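Local coordinates for protein insulinase family protease (Yersinia pestis, PDB 3GO9) that belongs to the insulinase (M16) peptidase family and is predicted to be a protease, though its activity and substrate are not established, at residues D126-K129 against D130-W134; Y174-G178 against S179-G183; R223-A226 against A227-K231. All coordinates share one frame; numbering follows the deposited sequence. Where two conformers were deposited one is given.

Contact 1 (D126-K129 against D130-W134)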
ATOM      1  N   ASP A 126       9.114   8.541  28.342  1.00 14.20           N
ATOM      2  CA  ASP A 126       9.075   7.258  28.960  1.00 14.58           C
ATOM      3  C   ASP A 126       8.515   6.233  28.025  1.00 13.08           C
ATOM      4  O   ASP A 126       9.064   5.125  27.936  1.00 11.36           O
ATOM      5  CB  ASP A 126       8.300   7.243  30.277  1.00 15.54           C
ATOM      6  CG  ASP A 126       6.909   7.842  30.198  1.00 16.69           C
ATOM      7  OD1 ASP A 126       6.586   8.745  29.396  1.00 18.21           O
ATOM      8  OD2 ASP A 126       6.128   7.440  31.076  1.00 20.92           O
ATOM      9  N   LEU A 127       7.438   6.588  27.343  1.00 11.86           N
ATOM     10  CA  LEU A 127       6.791   5.620  26.449  1.00 11.10           C
ATOM     11  C   LEU A 127       7.617   5.391  25.172  1.00 11.00           C
ATOM     12  O   LEU A 127       7.647   4.298  24.628  1.00 10.55           O
ATOM     13  CB  LEU A 127       5.346   6.024  26.088  1.00 10.76           C
ATOM     14  CG  LEU A 127       4.391   5.906  27.249  1.00 11.48           C
ATOM     15  CD1 LEU A 127       3.067   6.531  26.796  1.00 13.36           C
ATOM     16  CD2 LEU A 127       4.229   4.414  27.673  1.00 15.47           C
ATOM     17  N   LEU A 128       8.349   6.409  24.735  1.00 11.13           N
ATOM     18  CA  LEU A 128       9.279   6.217  23.631  1.00 11.47           C
ATOM     19  C   LEU A 128      10.355   5.213  24.015  1.00 11.67           C
ATOM     20  O   LEU A 128      10.641   4.305  23.234  1.00 10.69           O
ATOM     21  CB  LEU A 128       9.866   7.546  23.167  1.00 12.94           C
ATOM     22  CG  LEU A 128      10.947   7.456  22.105  1.00 15.11           C
ATOM     23  CD1 LEU A 128      10.422   6.902  20.800  1.00 15.40           C
ATOM     24  CD2 LEU A 128      11.485   8.861  21.880  1.00 16.48           C
ATOM     25  N   LYS A 129      10.926   5.349  25.216  1.00 11.59           N
ATOM     26  CA  LYS A 129      11.881   4.368  25.706  1.00 12.79           C
ATOM     27  C   LYS A 129      11.263   2.973  25.742  1.00 11.41           C
ATOM     28  O   LYS A 129      11.889   2.018  25.302  1.00 12.94           O
ATOM     29  CB  LYS A 129      12.411   4.761  27.096  1.00 13.73           C
ATOM     30  CG  LYS A 129      13.271   3.713  27.755  1.00 19.29           C
ATOM     31  CD  LYS A 129      14.043   4.252  28.969  1.00 23.77           C
ATOM     32  CE  LYS A 129      14.561   3.094  29.896  1.00 27.24           C
ATOM     33  NZ  LYS A 129      14.404   3.400  31.367  1.00 33.98           N
ATOM     34  N   ASP A 130      10.055   2.861  26.266  1.00 11.79           N
ATOM     35  CA  ASP A 130       9.362   1.566  26.368  1.00 11.78           C
ATOM     36  C   ASP A 130       9.119   0.998  24.988  1.00 11.24           C
ATOM     37  O   ASP A 130       9.297  -0.216  24.761  1.00 11.64           O
ATOM     38  CB  ASP A 130       8.052   1.655  27.108  1.00 14.21           C
ATOM     39  CG  ASP A 130       8.228   1.976  28.588  1.00 19.94           C
ATOM     40  OD1 ASP A 130       9.356   1.833  29.092  1.00 23.44           O
ATOM     41  OD2 ASP A 130       7.203   2.371  29.215  1.00 25.36           O
ATOM     42  N   ALA A 131       8.685   1.843  24.062  1.00  9.83           N
ATOM     43  CA  ALA A 131       8.437   1.372  22.698  1.00  9.44           C
ATOM     44  C   ALA A 131       9.704   0.787  22.062  1.00 11.34           C
ATOM     45  O   ALA A 131       9.694  -0.268  21.438  1.00 10.71           O
ATOM     46  CB  ALA A 131       7.873   2.473  21.816  1.00 11.45           C
ATOM     47  N   LEU A 132      10.803   1.507  22.190  1.00  9.91           N
ATOM     48  CA  LEU A 132      12.044   1.003  21.643  1.00 10.32           C
ATOM     49  C   LEU A 132      12.489  -0.291  22.316  1.00 10.70           C
ATOM     50  O   LEU A 132      13.088  -1.169  21.647  1.00 10.46           O
ATOM     51  CB  LEU A 132      13.142   2.079  21.696  1.00  9.97           C
ATOM     52  CG  LEU A 132      12.932   3.324  20.830  1.00  9.32           C
ATOM     53  CD1 LEU A 132      14.148   4.248  21.014  1.00 12.62           C
ATOM     54  CD2 LEU A 132      12.782   2.997  19.337  1.00 11.85           C
ATOM     55  N   ALA A 133      12.183  -0.438  23.617  1.00  9.45           N
ATOM     56  CA  ALA A 133      12.539  -1.629  24.362  1.00  9.25           C
ATOM     57  C   ALA A 133      11.681  -2.807  23.864  1.00  8.84           C
ATOM     58  O   ALA A 133      12.215  -3.922  23.667  1.00  9.44           O
ATOM     59  CB  ALA A 133      12.345  -1.354  25.807  1.00  9.84           C
ATOM     60  N   TRP A 134      10.391  -2.564  23.622  1.00  9.11           N
ATOM     61  CA  TRP A 134       9.507  -3.606  23.138  1.00  8.13           C
ATOM     62  C   TRP A 134       9.975  -4.040  21.745  1.00  7.49           C
ATOM     63  O   TRP A 134      10.039  -5.216  21.421  1.00  7.62           O
ATOM     64  CB  TRP A 134       8.032  -3.181  23.085  1.00  9.03           C
ATOM     65  CG  TRP A 134       7.121  -4.308  22.726  1.00  7.89           C
ATOM     66  CD1 TRP A 134       6.670  -5.290  23.572  1.00  8.97           C
ATOM     67  CD2 TRP A 134       6.605  -4.642  21.417  1.00  7.38           C
ATOM     68  NE1 TRP A 134       5.871  -6.183  22.874  1.00 10.82           N
ATOM     69  CE2 TRP A 134       5.806  -5.783  21.566  1.00  9.41           C
ATOM     70  CE3 TRP A 134       6.735  -4.072  20.141  1.00 11.44           C
ATOM     71  CZ2 TRP A 134       5.154  -6.368  20.504  1.00  8.92           C
ATOM     72  CZ3 TRP A 134       6.027  -4.644  19.073  1.00 12.35           C
ATOM     73  CH2 TRP A 134       5.267  -5.801  19.281  1.00 10.01           C
TER
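The amide of Ala-131 donates to the carbonyl oxygen of Leu-127, N to O 2.7 Å, the shortest of four consecutive i to i+4 bonds in this part of helix 125-140. Asp-130, Leu-132 and Ala-133 donate in the same way to Asp-126, Leu-128 and Lys-129; the N-H of Leu-132 points almost straight at Leu-128 O (168°).

The carboxylate of Asp-130 folds back over the preceding turn. With CG anti to its own carbonyl carbon (chi1 -67°), that atom lies 3.3 Å from Asp-126 O, and OD2 comes 3.9 Å from CD2 of Leu-127, whose side chain it crosses at a slant. The carboxylate of Asp-126 turns instead to Arg-124 in a salt bridge, its OD2 5.5 Å from OD2 of Asp-130.

Apolar contact between turns is looser: CD1 of Leu-128 meets the branch carbon CG of Leu-132 at 4.4 Å.

Leu-128 and Ala-131 rest on strand 114-120 of the seven-stranded sheet, and Leu-128 and Leu-132 also meet helix 222-233. Further along, Trp-134 packs edge-to-face with Trp-94 of helix 87-95 and bonds through NE1 to Ala-78 O.

Contact 2 (Y174-G178 against S179-G183)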
ATOM      1  N   TYR A 174      -8.589 -15.564  -6.784  1.00 12.92           N
ATOM      2  CA  TYR A 174      -8.436 -15.516  -8.256  1.00 11.44           C
ATOM      3  C   TYR A 174      -7.126 -14.868  -8.663  1.00 11.61           C
ATOM      4  O   TYR A 174      -6.365 -15.413  -9.457  1.00 11.04           O
ATOM      5  CB  TYR A 174      -9.631 -14.756  -8.861  1.00 11.62           C
ATOM      6  CG  TYR A 174      -9.572 -14.677 -10.358  1.00 11.71           C
ATOM      7  CD1 TYR A 174      -9.825 -15.799 -11.154  1.00 12.64           C
ATOM      8  CD2 TYR A 174      -9.220 -13.533 -10.991  1.00 12.33           C
ATOM      9  CE1 TYR A 174      -9.788 -15.746 -12.542  1.00 12.21           C
ATOM     10  CE2 TYR A 174      -9.146 -13.473 -12.401  1.00 12.67           C
ATOM     11  CZ  TYR A 174      -9.422 -14.581 -13.160  1.00 14.90           C
ATOM     12  OH  TYR A 174      -9.331 -14.527 -14.531  1.00 16.01           O
ATOM     13  N   ARG A 175      -6.843 -13.700  -8.083  1.00  9.14           N
ATOM     14  CA  ARG A 175      -5.697 -12.939  -8.456  1.00 10.82           C
ATOM     15  C   ARG A 175      -4.375 -13.633  -8.186  1.00 11.04           C
ATOM     16  O   ARG A 175      -3.429 -13.427  -8.938  1.00 12.01           O
ATOM     17  CB  ARG A 175      -5.721 -11.547  -7.795  1.00 10.25           C
ATOM     18  CG  ARG A 175      -4.702 -10.562  -8.315  1.00 11.40           C
ATOM     19  CD  ARG A 175      -4.979 -10.120  -9.725  1.00 15.25           C
ATOM     20  NE  ARG A 175      -3.849  -9.437 -10.380  1.00 15.44           N
ATOM     21  CZ  ARG A 175      -2.797 -10.049 -10.933  1.00 15.38           C
ATOM     22  NH1 ARG A 175      -2.637 -11.367 -10.850  1.00 13.13           N
ATOM     23  NH2 ARG A 175      -1.872  -9.319 -11.524  1.00 15.55           N
ATOM     24  N   LEU A 176      -4.342 -14.466  -7.140  1.00 10.79           N
ATOM     25  CA  LEU A 176      -3.183 -15.258  -6.740  1.00 12.35           C
ATOM     26  C   LEU A 176      -2.805 -16.352  -7.755  1.00 12.76           C
ATOM     27  O   LEU A 176      -1.703 -16.906  -7.722  1.00 13.58           O
ATOM     28  CB  LEU A 176      -3.501 -15.967  -5.443  1.00 13.63           C
ATOM     29  CG  LEU A 176      -3.403 -15.205  -4.135  1.00 15.11           C
ATOM     30  CD1 LEU A 176      -3.941 -16.084  -2.995  1.00 14.32           C
ATOM     31  CD2 LEU A 176      -1.942 -14.848  -3.858  1.00 17.84           C
ATOM     32  N   LYS A 177      -3.734 -16.734  -8.626  1.00 12.85           N
ATOM     33  CA  LYS A 177      -3.442 -17.892  -9.514  1.00 13.02           C
ATOM     34  C   LYS A 177      -2.216 -17.605 -10.410  1.00 11.99           C
ATOM     35  O   LYS A 177      -2.035 -16.503 -10.988  1.00 13.23           O
ATOM     36  CB  LYS A 177      -4.650 -18.284 -10.339  1.00 14.15           C
ATOM     37  CG  LYS A 177      -5.818 -18.812  -9.561  1.00 16.53           C
ATOM     38  CD  LYS A 177      -6.972 -19.126 -10.442  1.00 19.90           C
ATOM     39  CE  LYS A 177      -8.021 -19.968  -9.684  1.00 23.67           C
ATOM     40  NZ  LYS A 177      -9.319 -19.982 -10.411  1.00 23.64           N
ATOM     41  N   GLY A 178      -1.317 -18.573 -10.446  1.00 13.04           N
ATOM     42  CA  GLY A 178      -0.114 -18.470 -11.251  1.00 13.70           C
ATOM     43  C   GLY A 178       1.025 -17.782 -10.571  1.00 14.30           C
ATOM     44  O   GLY A 178       2.097 -17.650 -11.187  1.00 16.05           O
ATOM     45  N   SER A 179       0.820 -17.326  -9.326  1.00 13.47           N
ATOM     46  CA  SER A 179       1.868 -16.642  -8.584  1.00 13.07           C
ATOM     47  C   SER A 179       2.640 -17.593  -7.699  1.00 13.12           C
ATOM     48  O   SER A 179       2.216 -18.725  -7.471  1.00 15.23           O
ATOM     49  CB  SER A 179       1.300 -15.534  -7.657  1.00 12.07           C
ATOM     50  OG  SER A 179       0.628 -16.161  -6.605  1.00 13.19           O
ATOM     51  N   SER A 180       3.714 -17.080  -7.135  1.00 13.76           N
ATOM     52  CA  SER A 180       4.514 -17.814  -6.149  1.00 15.08           C
ATOM     53  C   SER A 180       3.947 -17.739  -4.746  1.00 15.29           C
ATOM     54  O   SER A 180       4.581 -18.242  -3.824  1.00 16.52           O
ATOM     55  CB  SER A 180       5.943 -17.262  -6.104  1.00 16.66           C
ATOM     56  OG  SER A 180       5.997 -16.013  -5.457  1.00 21.07           O
ATOM     57  N   LEU A 181       2.796 -17.098  -4.605  1.00 13.61           N
ATOM     58  CA  LEU A 181       2.202 -16.839  -3.292  1.00 13.45           C
ATOM     59  C   LEU A 181       1.234 -17.939  -2.894  1.00 12.92           C
ATOM     60  O   LEU A 181       0.763 -17.996  -1.750  1.00 13.20           O
ATOM     61  CB  LEU A 181       1.492 -15.514  -3.309  1.00 13.34           C
ATOM     62  CG  LEU A 181       2.314 -14.289  -3.758  1.00 14.47           C
ATOM     63  CD1 LEU A 181       1.489 -13.034  -3.494  1.00 11.31           C
ATOM     64  CD2 LEU A 181       3.627 -14.320  -3.084  1.00 15.72           C
ATOM     65  N   ILE A 182       0.912 -18.808  -3.847  1.00 14.68           N
ATOM     66  CA  ILE A 182       0.087 -19.985  -3.558  1.00 15.86           C
ATOM     67  C   ILE A 182       0.666 -20.891  -2.510  1.00 15.18           C
ATOM     68  O   ILE A 182       1.819 -21.345  -2.565  1.00 17.53           O
ATOM     69  CB  ILE A 182      -0.143 -20.817  -4.855  1.00 16.88           C
ATOM     70  CG1 ILE A 182      -0.779 -19.958  -5.893  1.00 17.40           C
ATOM     71  CG2 ILE A 182      -1.070 -21.968  -4.557  1.00 17.09           C
ATOM     72  CD1 ILE A 182      -1.987 -19.284  -5.385  1.00 19.65           C
ATOM     73  N   GLY A 183      -0.177 -21.281  -1.563  1.00 16.36           N
ATOM     74  CA  GLY A 183       0.244 -22.109  -0.471  1.00 16.79           C
ATOM     75  C   GLY A 183       1.073 -21.420   0.600  1.00 17.14           C
ATOM     76  O   GLY A 183       1.524 -22.054   1.567  1.00 19.10           O
TER
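Leu-176 and Leu-181 meet with their side chains crossed at about a right angle, the CD2 methyl of Leu-176 reaching CB of Leu-181 at 3.5 Å and CD1 of Leu-181 at 3.9 Å. Only one branch of Leu-176 makes this contact; nearer the backbone, its CB is met by Ile-182, which brings the end of its chain in, CD1 to CB 3.6 Å. The same CD1 methyl lies 3.3 Å from Leu-176 O, so the isoleucine packs against both the root of the leucine side chain and its carbonyl.

Ser-179 grips that carbonyl twice. Its backbone N donates to Leu-176 O at 3.0 Å from a position tilted 33° out of the carbonyl plane, whereas its OG donates to the same oxygen at 2.7 Å within the plane, on a lone pair. A chi1 of 71° sets OG between the backbone N and the carbonyl carbon of Ser-179, and from there the hydroxyl also accepts from the N of Leu-181 at 3.1 Å. One hydroxyl thus links the carbonyl of Leu-176, three residues back, to the amide of Leu-181, two residues on, a bridge consistent with the close approach of the two leucines.

Leu-176 and Leu-181 both touch Tyr-111, while Arg-175, just before the turn, forms a salt bridge with Asp-274. After helix 170-175 comes a type II beta turn from Leu-176 to Ser-179, with Gly-178 at positive phi (86°) in its third position, as is usual for that turn, and the chain passes directly into an ST turn made by Ser-179.

Contact 3 (R223-A226 against A227-K231)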
ATOM      1  N   ARG A 223      18.476  14.133  17.539  1.00 13.82           N
ATOM      2  CA  ARG A 223      19.804  13.779  18.019  1.00 14.63           C
ATOM      3  C   ARG A 223      19.689  12.691  19.067  1.00 13.47           C
ATOM      4  O   ARG A 223      20.414  11.654  18.974  1.00 14.15           O
ATOM      5  CB  ARG A 223      20.561  15.026  18.549  1.00 13.30           C
ATOM      6  CG  ARG A 223      22.022  14.707  18.921  1.00 15.57           C
ATOM      7  CD  ARG A 223      22.752  15.997  19.332  1.00 15.19           C
ATOM      8  NE  ARG A 223      22.027  16.555  20.464  1.00 12.94           N
ATOM      9  CZ  ARG A 223      21.780  17.856  20.677  1.00 12.80           C
ATOM     10  NH1 ARG A 223      21.070  18.180  21.735  1.00 14.41           N
ATOM     11  NH2 ARG A 223      22.214  18.817  19.877  1.00 11.09           N
ATOM     12  N   SER A 224      18.814  12.853  20.047  1.00 13.07           N
ATOM     13  CA  SER A 224      18.695  11.817  21.072  0.60 13.86           C
ATOM     14  C   SER A 224      18.072  10.538  20.550  1.00 13.60           C
ATOM     15  O   SER A 224      18.492   9.472  20.952  1.00 13.67           O
ATOM     16  CB  SER A 224      17.985  12.274  22.356  0.60 14.31           C
ATOM     17  OG  SER A 224      16.634  12.589  22.169  0.60 17.59           O
ATOM     18  N   ILE A 225      17.117  10.630  19.631  1.00 13.26           N
ATOM     19  CA  ILE A 225      16.477   9.404  19.200  1.00 13.66           C
ATOM     20  C   ILE A 225      17.427   8.574  18.326  1.00 13.28           C
ATOM     21  O   ILE A 225      17.407   7.344  18.442  1.00 12.25           O
ATOM     22  CB  ILE A 225      15.091   9.692  18.537  1.00 14.18           C
ATOM     23  CG1 ILE A 225      14.178   8.480  18.729  1.00 17.35           C
ATOM     24  CG2 ILE A 225      15.295  10.162  17.149  1.00 14.67           C
ATOM     25  CD1 ILE A 225      12.937   8.435  17.833  1.00 18.75           C
ATOM     26  N   ALA A 226      18.275   9.212  17.502  1.00 12.94           N
ATOM     27  CA  ALA A 226      19.294   8.470  16.727  1.00 12.72           C
ATOM     28  C   ALA A 226      20.144   7.707  17.725  1.00 12.99           C
ATOM     29  O   ALA A 226      20.432   6.528  17.512  1.00 11.75           O
ATOM     30  CB  ALA A 226      20.164   9.375  15.849  1.00 14.03           C
ATOM     31  N   ALA A 227      20.566   8.359  18.810  1.00 12.60           N
ATOM     32  CA  ALA A 227      21.393   7.666  19.782  1.00 12.05           C
ATOM     33  C   ALA A 227      20.659   6.536  20.468  1.00 12.44           C
ATOM     34  O   ALA A 227      21.226   5.493  20.688  1.00 13.39           O
ATOM     35  CB  ALA A 227      21.996   8.640  20.804  1.00 14.18           C
ATOM     36  N   GLN A 228      19.367   6.718  20.749  1.00 11.85           N
ATOM     37  CA  GLN A 228      18.612   5.696  21.365  1.00 11.19           C
ATOM     38  C   GLN A 228      18.410   4.508  20.437  1.00 10.20           C
ATOM     39  O   GLN A 228      18.359   3.347  20.878  1.00 11.23           O
ATOM     40  CB  GLN A 228      17.250   6.237  21.707  1.00 12.75           C
ATOM     41  CG  GLN A 228      17.248   7.111  22.883  1.00 16.60           C
ATOM     42  CD  GLN A 228      15.835   7.572  23.121  1.00 22.00           C
ATOM     43  OE1 GLN A 228      15.375   8.436  22.429  1.00 22.99           O
ATOM     44  NE2 GLN A 228      15.105   6.884  24.015  1.00 27.99           N
ATOM     45  N   ILE A 229      18.179   4.818  19.173  1.00  9.70           N
ATOM     46  CA  ILE A 229      18.018   3.716  18.180  1.00  9.67           C
ATOM     47  C   ILE A 229      19.303   2.902  18.104  1.00 11.11           C
ATOM     48  O   ILE A 229      19.269   1.665  18.105  1.00 10.20           O
ATOM     49  CB  ILE A 229      17.630   4.272  16.804  1.00 10.75           C
ATOM     50  CG1 ILE A 229      16.180   4.784  16.829  1.00 11.59           C
ATOM     51  CG2 ILE A 229      17.907   3.240  15.650  1.00 10.67           C
ATOM     52  CD1 ILE A 229      15.859   5.704  15.642  1.00 14.10           C
ATOM     53  N   SER A 230      20.443   3.562  18.023  1.00 11.24           N
ATOM     54  CA  SER A 230      21.722   2.828  18.014  1.00 12.36           C
ATOM     55  C   SER A 230      21.906   1.947  19.227  1.00 13.31           C
ATOM     56  O   SER A 230      22.275   0.773  19.122  1.00 15.17           O
ATOM     57  CB  SER A 230      22.867   3.830  17.939  1.00 13.50           C
ATOM     58  OG  SER A 230      24.073   3.126  17.767  1.00 15.72           O
ATOM     59  N   LYS A 231      21.602   2.458  20.385  1.00 13.20           N
ATOM     60  CA  LYS A 231      21.778   1.696  21.625  0.60 15.37           C
ATOM     61  C   LYS A 231      20.801   0.524  21.726  1.00 14.37           C
ATOM     62  O   LYS A 231      21.144  -0.518  22.269  1.00 16.21           O
ATOM     63  CB  LYS A 231      21.659   2.604  22.854  0.60 15.99           C
ATOM     64  CG  LYS A 231      22.674   3.777  22.882  0.60 19.34           C
ATOM     65  CD  LYS A 231      22.631   4.548  24.196  0.60 22.81           C
ATOM     66  CE  LYS A 231      23.742   5.592  24.291  0.60 23.88           C
ATOM     67  NZ  LYS A 231      23.489   6.802  23.519  0.60 23.75           N
TER
HETATM   68  O   HOH W   1      14.536  10.853  22.186  1.00 23.16           O
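Gln-228 N donates to Ser-224 O in the backbone of helix 222-233. Ile-229 N bonds likewise to Ile-225 O at 2.7 Å, and Ser-230 N to Ala-226 O along a nearly straight N-H line (170°); the bond from Ala-227 N to Arg-223 O is weak at 3.3 Å.

A water also bridges Ser-224 and Gln-228 across one helical turn, in one of the two conformers of Ser-224, which makes the link doubtful for the other. The water donates to OE1 of Gln-228 at 2.6 Å and is hydrogen-bonded to OG of Ser-224 at 2.7 Å, spanning two side-chain oxygens that stand 4.3 Å apart.

In the packing, the glutamine lies across Ile-225 at about a right angle. Its CG passes 3.3 Å from Ser-224 O, and the extended chain, with its amide turned at chi3 -77°, brings OE1 to 3.5 Å from Ile-225 CA. Ile-229 lays CG1 against Ile-225 O, 3.3 Å away, whereas CG1 of Ile-225 and CD1 of Ile-229 meet more loosely.

These two isoleucines face the sheet, Ile-225 on Leu-39 and Val-216 and Ile-229 on Trp-37 and Leu-214, from strands 36-41 and 212-218. Gln-228 turns to helix 125-140, packing against Leu-128 and Leu-132.

Overall arrangement
Contacts 1 and 3 form one packed region: their centres lie 12 Å apart, and helices 125-140 and 222-233 meet where Leu-132 CD1 reaches Gln-228 CB at 3.7 Å and Leu-128 CD2 approaches Ile-225 CG1 at 4.2 Å. Both helices cover the same seven-stranded sheet, though they are far apart in the sequence. Contact 2 is remote, its centre 39 Å from that of contact 1 and 41 Å from that of contact 3. It comes between them along the chain, running from the last part of helix 170-175 into the loop that leads to helix 196-206. None of the three includes any of the residues that bind zinc in this structure.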